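Local coordinates for glutathione peroxidase-like peroxiredoxin HYR1 (Saccharomyces cerevisiae, PDB 3CMI), which reduces hydroperoxides with electrons from thioredoxin and acts as a hydroperoxide sensor that oxidises, and so activates, the transcription activator YAP1, at residues V34-N39 and F65-F70; E52-Y57 and V96-M101; V38-K43 and W133-F138; K137-K142 and E161-L166. All blocks are in the same frame, centred on the assembly; numbering follows the deposited sequence.

Contact 1. Residues V34-N39 and F65-F70; sequences VVLIVN and FTIIGF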
loop_
_atom_site.group_PDB
_atom_site.type_symbol
_atom_site.label_atom_id
_atom_site.label_comp_id
_atom_site.label_asym_id
_atom_site.label_seq_id
_atom_site.Cartn_x
_atom_site.Cartn_y
_atom_site.Cartn_z
ATOM N N VAL A 34 1.982 1.370 -11.402
ATOM C CA VAL A 34 2.713 0.786 -10.285
ATOM C C VAL A 34 2.086 1.341 -9.002
ATOM O O VAL A 34 1.843 2.539 -8.892
ATOM C CB VAL A 34 4.232 1.100 -10.371
ATOM C CG1 VAL A 34 4.981 0.596 -9.130
ATOM C CG2 VAL A 34 4.836 0.497 -11.646
ATOM N N VAL A 35 1.801 0.464 -8.045
ATOM C CA VAL A 35 1.106 0.863 -6.821
ATOM C C VAL A 35 1.874 0.439 -5.571
ATOM O O VAL A 35 2.291 -0.717 -5.444
ATOM C CB VAL A 35 -0.343 0.275 -6.755
ATOM C CG1 VAL A 35 -1.115 0.850 -5.572
ATOM C CG2 VAL A 35 -1.102 0.544 -8.052
ATOM N N LEU A 36 2.058 1.385 -4.655
ATOM C CA LEU A 36 2.614 1.092 -3.336
ATOM C C LEU A 36 1.444 1.101 -2.352
ATOM O O LEU A 36 0.758 2.111 -2.214
ATOM C CB LEU A 36 3.663 2.149 -2.974
ATOM C CG LEU A 36 4.787 1.961 -1.938
ATOM C CD1 LEU A 36 4.553 2.790 -0.686
ATOM C CD2 LEU A 36 5.046 0.501 -1.572
ATOM N N ILE A 37 1.177 -0.032 -1.708
ATOM C CA ILE A 37 0.125 -0.073 -0.705
ATOM C C ILE A 37 0.742 -0.075 0.687
ATOM O O ILE A 37 1.526 -0.959 1.034
ATOM C CB ILE A 37 -0.862 -1.258 -0.917
ATOM C CG1 ILE A 37 -1.564 -1.108 -2.274
ATOM C CG2 ILE A 37 -1.906 -1.306 0.212
ATOM C CD1 ILE A 37 -2.539 -2.206 -2.607
ATOM N N VAL A 38 0.385 0.934 1.476
ATOM C CA VAL A 38 0.975 1.122 2.797
ATOM C C VAL A 38 -0.107 1.274 3.868
ATOM O O VAL A 38 -1.036 2.073 3.724
ATOM C CB VAL A 38 1.971 2.327 2.809
ATOM C CG1 VAL A 38 1.274 3.640 2.410
ATOM C CG2 VAL A 38 2.644 2.467 4.156
ATOM N N ASN A 39 -0.003 0.481 4.929
ATOM C CA ASN A 39 -0.850 0.704 6.093
ATOM C C ASN A 39 -0.252 1.820 6.936
ATOM O O ASN A 39 0.942 1.829 7.241
ATOM C CB ASN A 39 -1.096 -0.572 6.908
ATOM C CG ASN A 39 0.170 -1.144 7.506
ATOM O OD1 ASN A 39 0.370 -1.110 8.723
ATOM N ND2 ASN A 39 1.026 -1.688 6.659
ATOM N N PHE A 65 2.425 6.083 -11.252
ATOM C CA PHE A 65 2.687 5.527 -9.931
ATOM C C PHE A 65 1.755 6.182 -8.935
ATOM O O PHE A 65 1.465 7.376 -9.035
ATOM C CB PHE A 65 4.137 5.787 -9.510
ATOM C CG PHE A 65 4.434 5.415 -8.072
ATOM C CD1 PHE A 65 4.673 4.089 -7.713
ATOM C CD2 PHE A 65 4.468 6.398 -7.078
ATOM C CE1 PHE A 65 4.950 3.742 -6.386
ATOM C CE2 PHE A 65 4.738 6.066 -5.754
ATOM C CZ PHE A 65 4.980 4.736 -5.406
ATOM N N THR A 66 1.287 5.400 -7.970
ATOM C CA THR A 66 0.489 5.955 -6.889
ATOM C C THR A 66 0.724 5.212 -5.582
ATOM O O THR A 66 1.323 4.135 -5.574
ATOM C CB THR A 66 -1.019 6.003 -7.247
ATOM O OG1 THR A 66 -1.681 6.904 -6.354
ATOM C CG2 THR A 66 -1.661 4.611 -7.169
ATOM N N ILE A 67 0.271 5.818 -4.484
ATOM C CA ILE A 67 0.314 5.207 -3.158
ATOM C C ILE A 67 -1.088 5.192 -2.567
ATOM O O ILE A 67 -1.759 6.225 -2.526
ATOM C CB ILE A 67 1.259 5.962 -2.191
ATOM C CG1 ILE A 67 2.674 6.061 -2.783
ATOM C CG2 ILE A 67 1.309 5.259 -0.825
ATOM C CD1 ILE A 67 3.598 6.971 -2.015
ATOM N N ILE A 68 -1.532 4.018 -2.126
ATOM C CA ILE A 68 -2.809 3.919 -1.424
ATOM C C ILE A 68 -2.502 3.705 0.058
ATOM O O ILE A 68 -1.896 2.697 0.436
ATOM C CB ILE A 68 -3.719 2.781 -1.992
ATOM C CG1 ILE A 68 -3.734 2.785 -3.534
ATOM C CG2 ILE A 68 -5.140 2.873 -1.411
ATOM C CD1 ILE A 68 -4.243 4.093 -4.196
ATOM N N GLY A 69 -2.876 4.682 0.882
ATOM C CA GLY A 69 -2.622 4.617 2.322
ATOM C C GLY A 69 -3.836 4.133 3.091
ATOM O O GLY A 69 -4.917 4.693 2.956
ATOM N N PHE A 70 -3.656 3.085 3.891
ATOM C CA PHE A 70 -4.731 2.551 4.722
ATOM C C PHE A 70 -4.482 2.857 6.203
ATOM O O PHE A 70 -3.612 2.239 6.829
ATOM C CB PHE A 70 -4.872 1.034 4.530
ATOM C CG PHE A 70 -5.511 0.628 3.228
ATOM C CD1 PHE A 70 -4.737 0.434 2.082
ATOM C CD2 PHE A 70 -6.885 0.406 3.152
ATOM C CE1 PHE A 70 -5.326 0.040 0.880
ATOM C CE2 PHE A 70 -7.483 0.014 1.959
ATOM C CZ PHE A 70 -6.701 -0.171 0.820
#
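Val34, Leu36 and Val38 meet Phe65 and Ile67 on one face of two neighbouring parallel strands. The Phe65 ring leans across the strand gap: with CG anti to its backbone N (chi1 172°), it brings CD1 to 3.8 Å from Val34 CG1, which lies in the ring plane at the edge, while CZ comes 3.8 Å from Leu36 CB. Ile67 lies beside Leu36, pointing the same way, and its CG2 branch turns along the strand to meet Val38 CG1 at 3.6 Å. The other face carries Val35, Ile37, Asn39, Thr66, Ile68 and Phe70. There Val35 CG1 packs on Ile68 CG1 at 3.8 Å, and Ile37 CG2, placed anti to N by a chi1 of -62°, approaches CE1 of the Phe70 ring at 3.7 Å. Helices 47-60 and 160-167 cover the Leu36 face, and helix 113-121 packs on Ile37 and Phe70. Between the faces five backbone hydrogen bonds join the strands, among them Leu36 N to Thr66 O at 3.0 Å and Phe70 N to Val38 O at 2.8 Å. Adjacent parallel strands with helix 47-60 between them in sequence form a beta-alpha-beta unit of the thioredoxin fold.

Contact 2. Residues E52-Y57 and V96-M101; sequences ELEALY and VTFPIM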
loop_
_atom_site.group_PDB
_atom_site.type_symbol
_atom_site.label_atom_id
_atom_site.label_comp_id
_atom_site.label_asym_id
_atom_site.label_seq_id
_atom_site.Cartn_x
_atom_site.Cartn_y
_atom_site.Cartn_z
ATOM N N GLU A 52 8.414 10.984 3.753
ATOM C CA GLU A 52 9.110 10.109 2.807
ATOM C C GLU A 52 8.169 9.524 1.749
ATOM O O GLU A 52 8.532 9.437 0.576
ATOM C CB GLU A 52 9.879 8.994 3.531
ATOM C CG GLU A 52 11.221 9.436 4.111
ATOM C CD GLU A 52 12.239 8.300 4.225
ATOM O OE1 GLU A 52 12.962 8.247 5.248
ATOM O OE2 GLU A 52 12.332 7.469 3.293
ATOM N N LEU A 53 6.965 9.132 2.169
ATOM C CA LEU A 53 5.952 8.612 1.253
ATOM C C LEU A 53 5.505 9.678 0.262
ATOM O O LEU A 53 5.414 9.415 -0.938
ATOM C CB LEU A 53 4.742 8.077 2.024
ATOM C CG LEU A 53 4.934 6.779 2.812
ATOM C CD1 LEU A 53 3.810 6.615 3.816
ATOM C CD2 LEU A 53 5.036 5.568 1.885
ATOM N N GLU A 54 5.232 10.876 0.777
ATOM C CA GLU A 54 4.830 12.018 -0.042
ATOM C C GLU A 54 5.902 12.381 -1.073
ATOM O O GLU A 54 5.578 12.698 -2.220
ATOM C CB GLU A 54 4.490 13.220 0.847
ATOM C CG GLU A 54 3.972 14.472 0.113
ATOM C CD GLU A 54 2.650 14.264 -0.624
ATOM O OE1 GLU A 54 2.265 15.171 -1.384
ATOM O OE2 GLU A 54 1.995 13.213 -0.459
ATOM N N ALA A 55 7.171 12.311 -0.664
ATOM C CA ALA A 55 8.293 12.568 -1.560
ATOM C C ALA A 55 8.335 11.544 -2.697
ATOM O O ALA A 55 8.564 11.901 -3.849
ATOM C CB ALA A 55 9.620 12.584 -0.788
ATOM N N LEU A 56 8.106 10.275 -2.363
ATOM C CA LEU A 56 8.036 9.203 -3.354
ATOM C C LEU A 56 6.913 9.473 -4.352
ATOM O O LEU A 56 7.111 9.388 -5.568
ATOM C CB LEU A 56 7.798 7.861 -2.654
ATOM C CG LEU A 56 8.121 6.556 -3.386
ATOM C CD1 LEU A 56 9.630 6.396 -3.588
ATOM C CD2 LEU A 56 7.552 5.378 -2.602
ATOM N N TYR A 57 5.745 9.827 -3.822
ATOM C CA TYR A 57 4.567 10.108 -4.632
ATOM C C TYR A 57 4.793 11.297 -5.556
ATOM O O TYR A 57 4.542 11.202 -6.756
ATOM C CB TYR A 57 3.348 10.344 -3.734
ATOM C CG TYR A 57 2.059 10.640 -4.472
ATOM C CD1 TYR A 57 1.481 9.692 -5.324
ATOM C CD2 TYR A 57 1.398 11.857 -4.295
ATOM C CE1 TYR A 57 0.287 9.958 -5.990
ATOM C CE2 TYR A 57 0.209 12.133 -4.963
ATOM C CZ TYR A 57 -0.337 11.182 -5.809
ATOM O OH TYR A 57 -1.520 11.453 -6.466
ATOM N N VAL A 96 -0.644 14.481 3.342
ATOM C CA VAL A 96 -0.157 13.897 2.092
ATOM C C VAL A 96 -1.152 14.185 0.962
ATOM O O VAL A 96 -2.264 14.661 1.219
ATOM C CB VAL A 96 0.083 12.368 2.236
ATOM C CG1 VAL A 96 1.132 12.084 3.309
ATOM C CG2 VAL A 96 -1.219 11.629 2.548
ATOM N N THR A 97 -0.757 13.910 -0.279
ATOM C CA THR A 97 -1.632 14.182 -1.430
ATOM C C THR A 97 -2.038 12.928 -2.213
ATOM O O THR A 97 -2.757 13.019 -3.209
ATOM C CB THR A 97 -1.022 15.209 -2.407
ATOM O OG1 THR A 97 0.224 14.712 -2.904
ATOM C CG2 THR A 97 -0.806 16.567 -1.729
ATOM N N PHE A 98 -1.573 11.764 -1.773
ATOM C CA PHE A 98 -1.954 10.509 -2.411
ATOM C C PHE A 98 -3.206 9.936 -1.742
ATOM O O PHE A 98 -3.530 10.332 -0.622
ATOM C CB PHE A 98 -0.788 9.508 -2.400
ATOM C CG PHE A 98 -0.214 9.238 -1.036
ATOM C CD1 PHE A 98 -0.818 8.323 -0.171
ATOM C CD2 PHE A 98 0.959 9.866 -0.629
ATOM C CE1 PHE A 98 -0.274 8.060 1.084
ATOM C CE2 PHE A 98 1.507 9.609 0.623
ATOM C CZ PHE A 98 0.889 8.704 1.483
ATOM N N PRO A 99 -3.924 9.017 -2.425
ATOM C CA PRO A 99 -5.190 8.509 -1.870
ATOM C C PRO A 99 -5.079 7.877 -0.480
ATOM O O PRO A 99 -4.285 6.958 -0.267
ATOM C CB PRO A 99 -5.637 7.467 -2.905
ATOM C CG PRO A 99 -4.993 7.912 -4.171
ATOM C CD PRO A 99 -3.645 8.420 -3.745
ATOM N N ILE A 100 -5.879 8.401 0.447
ATOM C CA ILE A 100 -6.033 7.853 1.793
ATOM C C ILE A 100 -7.429 7.244 1.903
ATOM O O ILE A 100 -8.413 7.831 1.453
ATOM C CB ILE A 100 -5.808 8.942 2.886
ATOM C CG1 ILE A 100 -4.379 9.510 2.818
ATOM C CG2 ILE A 100 -6.152 8.424 4.290
ATOM C CD1 ILE A 100 -3.255 8.537 3.205
ATOM N N MET A 101 -7.510 6.055 2.489
ATOM C CA MET A 101 -8.765 5.313 2.554
ATOM C C MET A 101 -9.398 5.437 3.934
ATOM O O MET A 101 -8.800 6.017 4.840
ATOM C CB MET A 101 -8.517 3.838 2.216
ATOM C CG MET A 101 -7.818 3.586 0.879
ATOM S SD MET A 101 -8.870 3.854 -0.566
ATOM C CE MET A 101 -8.317 5.472 -1.091
#
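One face of the Tyr57 ring is covered by Phe98, whose CB sits over the ring centre in a CH-pi contact, 3.5 Å from the centroid of the Tyr57 ring and almost on its normal. The Phe98 ring turns its own edge to the Tyr57 face, a T-shaped pair with the planes at 73°. At the Tyr57 edge, in the ring plane, lies Thr97 OG1, 3.3 Å from Tyr57 CE2. The Phe98 ring in turn has Val96 CG2 above one face, offset toward the rim, and its CE2 reaches Leu53 CB at 3.8 Å. In this thioredoxin-fold protein the contact fastens helix 47-60, the crossover helix of a beta-alpha-beta unit, to the loop that follows strand 65-72. Phe98 also packs on Ile67 of that strand, and Tyr57 on Thr66, so both rings also rest on the sheet.

Beside the aromatic pair, Glu54 bonds to Thr97. Glu54 starts with CG anti to its backbone N (chi1 -177°) and then bends at chi2, which carries the carboxylate across the Thr97 side chain at about a right angle. Both oxygens then grip one residue, its amide and its hydroxyl, and the carboxylate has little freedom to rotate. OE1 also forms a salt bridge with Lys58, which probably helps to keep Glu54 ionised. Thr97 N gives its hydrogen to Glu54 OE2 at 2.8 Å, from above the carboxylate plane, whereas the Thr97 OG1 hydroxyl donates to the syn lone pair of Glu54 OE1 at 2.6 Å.

Contact 3. Residues V38-K43 and W133-F138; sequences VNVASK and WNFEKF
Phe135 settles against strand 34-41 at the point where residues 133-136 turn into strand 137-140. Its backbone takes a left-handed conformation (phi 69°, psi 32°), and a chi1 of -53° sets CG anti to the carbonyl carbon, bringing the ring back over the strand. CE1 reaches Val40 CG2 at 3.7 Å, CZ lies 4.1 Å from Ala41 CB, and Val38 CG2 stands at the ring edge. Tyr50 of helix 47-60 adds an edge-to-face partner. This apolar side is tightly packed. The backbone grip beside it is uneven: Phe135 N donates to Asn39 O at 2.7 Å, but the return bond from Asn39 N to Glu136 O is weak, 3.3 Å long. Val38 and Lys137 then form a non-hydrogen-bonded antiparallel pair.

The buried Asn39 amide is closely packed too, its ND2 3.2 Å from Glu136 CB, but here water mediates. The solvent side lies at exposed Trp133, which barely touches strand 34-41. Ala41 is about 8 Å, side chain to side chain, from Cys44, the residue that forms the sulfenic acid. A water accepts from Asn39 ND2 at 2.7 Å and donates to Glu136 O at 2.6 Å; water thus supplements the weak backbone bond to this carbonyl.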
loop_
_atom_site.group_PDB
_atom_site.type_symbol
_atom_site.label_atom_id
_atom_site.label_comp_id
_atom_site.label_asym_id
_atom_site.label_seq_id
_atom_site.Cartn_x
_atom_site.Cartn_y
_atom_site.Cartn_z
ATOM N N VAL A 38 0.385 0.934 1.476
ATOM C CA VAL A 38 0.975 1.122 2.797
ATOM C C VAL A 38 -0.107 1.274 3.868
ATOM O O VAL A 38 -1.036 2.073 3.724
ATOM C CB VAL A 38 1.971 2.327 2.809
ATOM C CG1 VAL A 38 1.274 3.640 2.410
ATOM C CG2 VAL A 38 2.644 2.467 4.156
ATOM N N ASN A 39 -0.003 0.481 4.929
ATOM C CA ASN A 39 -0.850 0.704 6.093
ATOM C C ASN A 39 -0.252 1.820 6.936
ATOM O O ASN A 39 0.942 1.829 7.241
ATOM C CB ASN A 39 -1.096 -0.572 6.908
ATOM C CG ASN A 39 0.170 -1.144 7.506
ATOM O OD1 ASN A 39 0.370 -1.110 8.723
ATOM N ND2 ASN A 39 1.026 -1.688 6.659
ATOM N N VAL A 40 -1.097 2.772 7.286
ATOM C CA VAL A 40 -0.666 4.018 7.874
ATOM C C VAL A 40 -1.184 4.126 9.306
ATOM O O VAL A 40 -2.195 3.517 9.650
ATOM C CB VAL A 40 -1.117 5.183 6.950
ATOM C CG1 VAL A 40 -1.706 6.356 7.722
ATOM C CG2 VAL A 40 0.027 5.588 6.035
ATOM N N ALA A 41 -0.467 4.872 10.139
ATOM C CA ALA A 41 -0.830 5.024 11.543
ATOM C C ALA A 41 -2.031 5.949 11.714
ATOM O O ALA A 41 -2.037 7.078 11.215
ATOM C CB ALA A 41 0.351 5.530 12.344
ATOM N N SER A 42 -3.046 5.454 12.421
ATOM C CA SER A 42 -4.251 6.227 12.705
ATOM C C SER A 42 -3.956 7.351 13.698
ATOM O O SER A 42 -4.562 8.422 13.629
ATOM C CB SER A 42 -5.353 5.313 13.237
ATOM O OG SER A 42 -6.593 5.993 13.308
ATOM N N LYS A 43 -3.021 7.098 14.612
ATOM C CA LYS A 43 -2.577 8.094 15.587
ATOM C C LYS A 43 -1.463 8.977 15.022
ATOM O O LYS A 43 -0.792 8.608 14.053
ATOM C CB LYS A 43 -2.107 7.416 16.879
ATOM C CG LYS A 43 -3.224 6.790 17.698
ATOM C CD LYS A 43 -2.682 6.130 18.956
ATOM C CE LYS A 43 -3.808 5.572 19.815
ATOM N NZ LYS A 43 -3.291 4.899 21.039
ATOM N N TRP A 133 3.607 -4.183 12.045
ATOM C CA TRP A 133 3.508 -2.835 12.598
ATOM C C TRP A 133 3.049 -1.816 11.557
ATOM O O TRP A 133 2.799 -2.164 10.401
ATOM C CB TRP A 133 4.845 -2.409 13.232
ATOM C CG TRP A 133 4.673 -1.661 14.529
ATOM C CD1 TRP A 133 4.244 -2.178 15.726
ATOM C CD2 TRP A 133 4.917 -0.268 14.761
ATOM N NE1 TRP A 133 4.208 -1.191 16.684
ATOM C CE2 TRP A 133 4.616 -0.010 16.120
ATOM C CE3 TRP A 133 5.365 0.787 13.954
ATOM C CZ2 TRP A 133 4.748 1.263 16.690
ATOM C CZ3 TRP A 133 5.494 2.056 14.521
ATOM C CH2 TRP A 133 5.187 2.280 15.877
ATOM N N ASN A 134 2.924 -0.562 11.979
ATOM C CA ASN A 134 2.635 0.549 11.072
ATOM C C ASN A 134 3.605 0.606 9.896
ATOM O O ASN A 134 4.778 0.262 10.041
ATOM C CB ASN A 134 2.692 1.873 11.832
ATOM C CG ASN A 134 1.585 2.011 12.854
ATOM O OD1 ASN A 134 0.425 1.704 12.577
ATOM N ND2 ASN A 134 1.938 2.485 14.044
ATOM N N PHE A 135 3.103 1.030 8.736
ATOM C CA PHE A 135 3.936 1.334 7.554
ATOM C C PHE A 135 4.612 0.135 6.879
ATOM O O PHE A 135 5.698 0.264 6.311
ATOM C CB PHE A 135 4.962 2.443 7.854
ATOM C CG PHE A 135 4.353 3.692 8.420
ATOM C CD1 PHE A 135 3.646 4.570 7.602
ATOM C CD2 PHE A 135 4.485 3.992 9.770
ATOM C CE1 PHE A 135 3.074 5.729 8.126
ATOM C CE2 PHE A 135 3.920 5.145 10.305
ATOM C CZ PHE A 135 3.211 6.015 9.482
ATOM N N GLU A 136 3.963 -1.022 6.929
ATOM C CA GLU A 136 4.345 -2.139 6.074
ATOM C C GLU A 136 3.874 -1.822 4.644
ATOM O O GLU A 136 2.857 -1.148 4.456
ATOM C CB GLU A 136 3.733 -3.442 6.593
ATOM C CG GLU A 136 4.589 -4.658 6.333
ATOM C CD GLU A 136 4.255 -5.846 7.222
ATOM O OE1 GLU A 136 3.868 -6.886 6.669
ATOM O OE2 GLU A 136 4.391 -5.760 8.461
ATOM N N LYS A 137 4.625 -2.295 3.652
ATOM C CA LYS A 137 4.459 -1.866 2.259
ATOM C C LYS A 137 4.406 -3.036 1.276
ATOM O O LYS A 137 5.193 -3.992 1.376
ATOM C CB LYS A 137 5.611 -0.938 1.856
ATOM C CG LYS A 137 5.814 0.279 2.760
ATOM C CD LYS A 137 7.272 0.681 2.799
ATOM C CE LYS A 137 7.531 1.762 3.843
ATOM N NZ LYS A 137 7.945 1.207 5.161
ATOM N N PHE A 138 3.474 -2.949 0.332
ATOM C CA PHE A 138 3.352 -3.912 -0.758
ATOM C C PHE A 138 3.472 -3.160 -2.073
ATOM O O PHE A 138 2.788 -2.158 -2.286
ATOM C CB PHE A 138 1.989 -4.613 -0.736
ATOM C CG PHE A 138 1.746 -5.483 0.469
ATOM C CD1 PHE A 138 1.343 -4.926 1.685
ATOM C CD2 PHE A 138 1.846 -6.867 0.371
ATOM C CE1 PHE A 138 1.085 -5.738 2.792
ATOM C CE2 PHE A 138 1.584 -7.681 1.468
ATOM C CZ PHE A 138 1.211 -7.116 2.682
HETATM O O HOH W 1 0.621 -2.395 4.135
HETATM O O HOH W 2 -1.154 1.033 10.491
#

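Contact 4. Residues K137-K142 and E161-L166; sequences KFLVDK and ETIEEL
Leu139 turns its side chain onto helix 160-167 through a chi1 of -153° that keeps CG roughly anti to the backbone N, with chi2 at 45° spreading the two methyls over the helix. From the helix, Leu166 answers with an extended chain, and its CD1 comes to 3.7 Å from Leu139 CG. The two methyls take different nearest partners. CD1 of Leu139 meets Ile163 CG1 at 3.8 Å, the two side chains crossing at about a right angle, while CD2 of Leu139 touches Thr162 CG2 at 3.6 Å. That methyl of Thr162 is anti to its own backbone N, which directs it at the strand. One leucine is thus received by residues on successive helical turns, a helix-on-sheet packing of the thioredoxin fold in which the axis of 161-166 runs at 21° to that of strand 137-140, 10.1 Å away at closest approach. Leu36 of the adjoining strand borders Leu139, and Val34 touches Leu166, so the apolar layer continues across the sheet. Beyond the strand end, Lys142 lays its aliphatic chain alongside the helix, CD lying 3.8 Å from Leu166 O. Its chain bends at chi4, and the ammonium group is hydrogen-bonded to Gly32 O.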
loop_
_atom_site.group_PDB
_atom_site.type_symbol
_atom_site.label_atom_id
_atom_site.label_comp_id
_atom_site.label_asym_id
_atom_site.label_seq_id
_atom_site.Cartn_x
_atom_site.Cartn_y
_atom_site.Cartn_z
ATOM N N LYS A 137 4.625 -2.295 3.652
ATOM C CA LYS A 137 4.459 -1.866 2.259
ATOM C C LYS A 137 4.406 -3.036 1.276
ATOM O O LYS A 137 5.193 -3.992 1.376
ATOM C CB LYS A 137 5.611 -0.938 1.856
ATOM C CG LYS A 137 5.814 0.279 2.760
ATOM C CD LYS A 137 7.272 0.681 2.799
ATOM C CE LYS A 137 7.531 1.762 3.843
ATOM N NZ LYS A 137 7.945 1.207 5.161
ATOM N N PHE A 138 3.474 -2.949 0.332
ATOM C CA PHE A 138 3.352 -3.912 -0.758
ATOM C C PHE A 138 3.472 -3.160 -2.073
ATOM O O PHE A 138 2.788 -2.158 -2.286
ATOM C CB PHE A 138 1.989 -4.613 -0.736
ATOM C CG PHE A 138 1.746 -5.483 0.469
ATOM C CD1 PHE A 138 1.343 -4.926 1.685
ATOM C CD2 PHE A 138 1.846 -6.867 0.371
ATOM C CE1 PHE A 138 1.085 -5.738 2.792
ATOM C CE2 PHE A 138 1.584 -7.681 1.468
ATOM C CZ PHE A 138 1.211 -7.116 2.682
ATOM N N LEU A 139 4.337 -3.647 -2.956
ATOM C CA LEU A 139 4.510 -3.044 -4.268
ATOM C C LEU A 139 3.795 -3.902 -5.309
ATOM O O LEU A 139 4.003 -5.119 -5.370
ATOM C CB LEU A 139 6.004 -2.913 -4.577
ATOM C CG LEU A 139 6.562 -1.837 -5.508
ATOM C CD1 LEU A 139 5.976 -0.443 -5.261
ATOM C CD2 LEU A 139 8.078 -1.816 -5.373
ATOM N N VAL A 140 2.947 -3.263 -6.114
ATOM C CA VAL A 140 2.127 -3.948 -7.113
ATOM C C VAL A 140 2.503 -3.575 -8.558
ATOM O O VAL A 140 2.743 -2.408 -8.879
ATOM C CB VAL A 140 0.606 -3.707 -6.852
ATOM C CG1 VAL A 140 -0.257 -4.409 -7.891
ATOM C CG2 VAL A 140 0.221 -4.173 -5.446
ATOM N N ASP A 141 2.547 -4.609 -9.398
ATOM C CA ASP A 141 2.779 -4.578 -10.855
ATOM C C ASP A 141 1.891 -3.588 -11.618
ATOM O O ASP A 141 0.846 -3.161 -11.117
ATOM C CB ASP A 141 2.420 -5.979 -11.379
ATOM C CG ASP A 141 3.336 -6.471 -12.459
ATOM O OD1 ASP A 141 3.322 -5.897 -13.566
ATOM O OD2 ASP A 141 4.041 -7.470 -12.214
ATOM N N LYS A 142 2.304 -3.255 -12.843
ATOM C CA LYS A 142 1.434 -2.568 -13.806
ATOM C C LYS A 142 0.333 -3.492 -14.350
ATOM O O LYS A 142 -0.666 -3.023 -14.904
ATOM C CB LYS A 142 2.245 -1.993 -14.968
ATOM C CG LYS A 142 2.920 -0.670 -14.660
ATOM C CD LYS A 142 3.598 -0.090 -15.891
ATOM C CE LYS A 142 4.089 1.330 -15.636
ATOM N NZ LYS A 142 2.976 2.321 -15.459
ATOM N N GLU A 161 14.447 2.519 -6.728
ATOM C CA GLU A 161 15.050 1.734 -7.813
ATOM C C GLU A 161 14.178 0.569 -8.288
ATOM O O GLU A 161 14.068 0.315 -9.488
ATOM C CB GLU A 161 16.440 1.230 -7.410
ATOM C CG GLU A 161 17.509 2.313 -7.395
ATOM C CD GLU A 161 17.821 2.852 -8.778
ATOM O OE1 GLU A 161 17.796 4.084 -8.953
ATOM O OE2 GLU A 161 18.087 2.046 -9.690
ATOM N N THR A 162 13.566 -0.133 -7.340
ATOM C CA THR A 162 12.599 -1.179 -7.648
ATOM C C THR A 162 11.354 -0.598 -8.339
ATOM O O THR A 162 10.837 -1.179 -9.295
ATOM C CB THR A 162 12.187 -1.937 -6.369
ATOM O OG1 THR A 162 13.350 -2.499 -5.755
ATOM C CG2 THR A 162 11.180 -3.052 -6.678
ATOM N N ILE A 163 10.877 0.545 -7.852
ATOM C CA ILE A 163 9.747 1.239 -8.488
ATOM C C ILE A 163 10.093 1.600 -9.933
ATOM O O ILE A 163 9.274 1.418 -10.835
ATOM C CB ILE A 163 9.277 2.481 -7.674
ATOM C CG1 ILE A 163 8.632 2.033 -6.357
ATOM C CG2 ILE A 163 8.243 3.326 -8.457
ATOM C CD1 ILE A 163 8.429 3.145 -5.340
ATOM N N GLU A 164 11.320 2.072 -10.150
ATOM C CA GLU A 164 11.759 2.475 -11.486
ATOM C C GLU A 164 11.770 1.316 -12.482
ATOM O O GLU A 164 11.365 1.499 -13.628
ATOM C CB GLU A 164 13.113 3.204 -11.443
ATOM C CG GLU A 164 12.973 4.629 -10.917
ATOM C CD GLU A 164 14.205 5.494 -11.092
ATOM O OE1 GLU A 164 15.062 5.194 -11.955
ATOM O OE2 GLU A 164 14.304 6.504 -10.363
ATOM N N GLU A 165 12.209 0.131 -12.054
ATOM C CA GLU A 165 12.219 -1.029 -12.959
ATOM C C GLU A 165 10.822 -1.557 -13.289
ATOM O O GLU A 165 10.596 -2.086 -14.377
ATOM C CB GLU A 165 13.185 -2.142 -12.504
ATOM C CG GLU A 165 12.868 -2.850 -11.198
ATOM C CD GLU A 165 14.012 -3.759 -10.718
ATOM O OE1 GLU A 165 14.851 -4.180 -11.543
ATOM O OE2 GLU A 165 14.069 -4.064 -9.506
ATOM N N LEU A 166 9.889 -1.398 -12.353
ATOM C CA LEU A 166 8.484 -1.743 -12.594
ATOM C C LEU A 166 7.805 -0.734 -13.519
ATOM O O LEU A 166 6.932 -1.095 -14.307
ATOM C CB LEU A 166 7.704 -1.848 -11.282
ATOM C CG LEU A 166 8.064 -2.946 -10.280
ATOM C CD1 LEU A 166 7.154 -2.836 -9.071
ATOM C CD2 LEU A 166 7.965 -4.334 -10.902
#

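Strand 34-41 joins contacts 1 and 3, which share Val38 and Asn39: strand 65-72 pairs along one edge, where Val40 N lies 2.6 Å from Phe70 O, and the 133-138 segment along the other. Strand 137-140 then carries the sheet on to contact 4; the centres of contacts 3 and 4 lie about 17 Å apart on opposite sides of the chain's centre. Contact 2 joins the helix that links the two strands of contact 1 to the loop after strand 65-72, and Gly69 N lies 2.9 Å from Pro99 O of that loop. Helices 47-60 and 160-167 touch through Leu56 CD2 and Ile163 CD1, 3.6 Å apart, linking contacts 2 and 4. Contact 3 alone lies near Cys44.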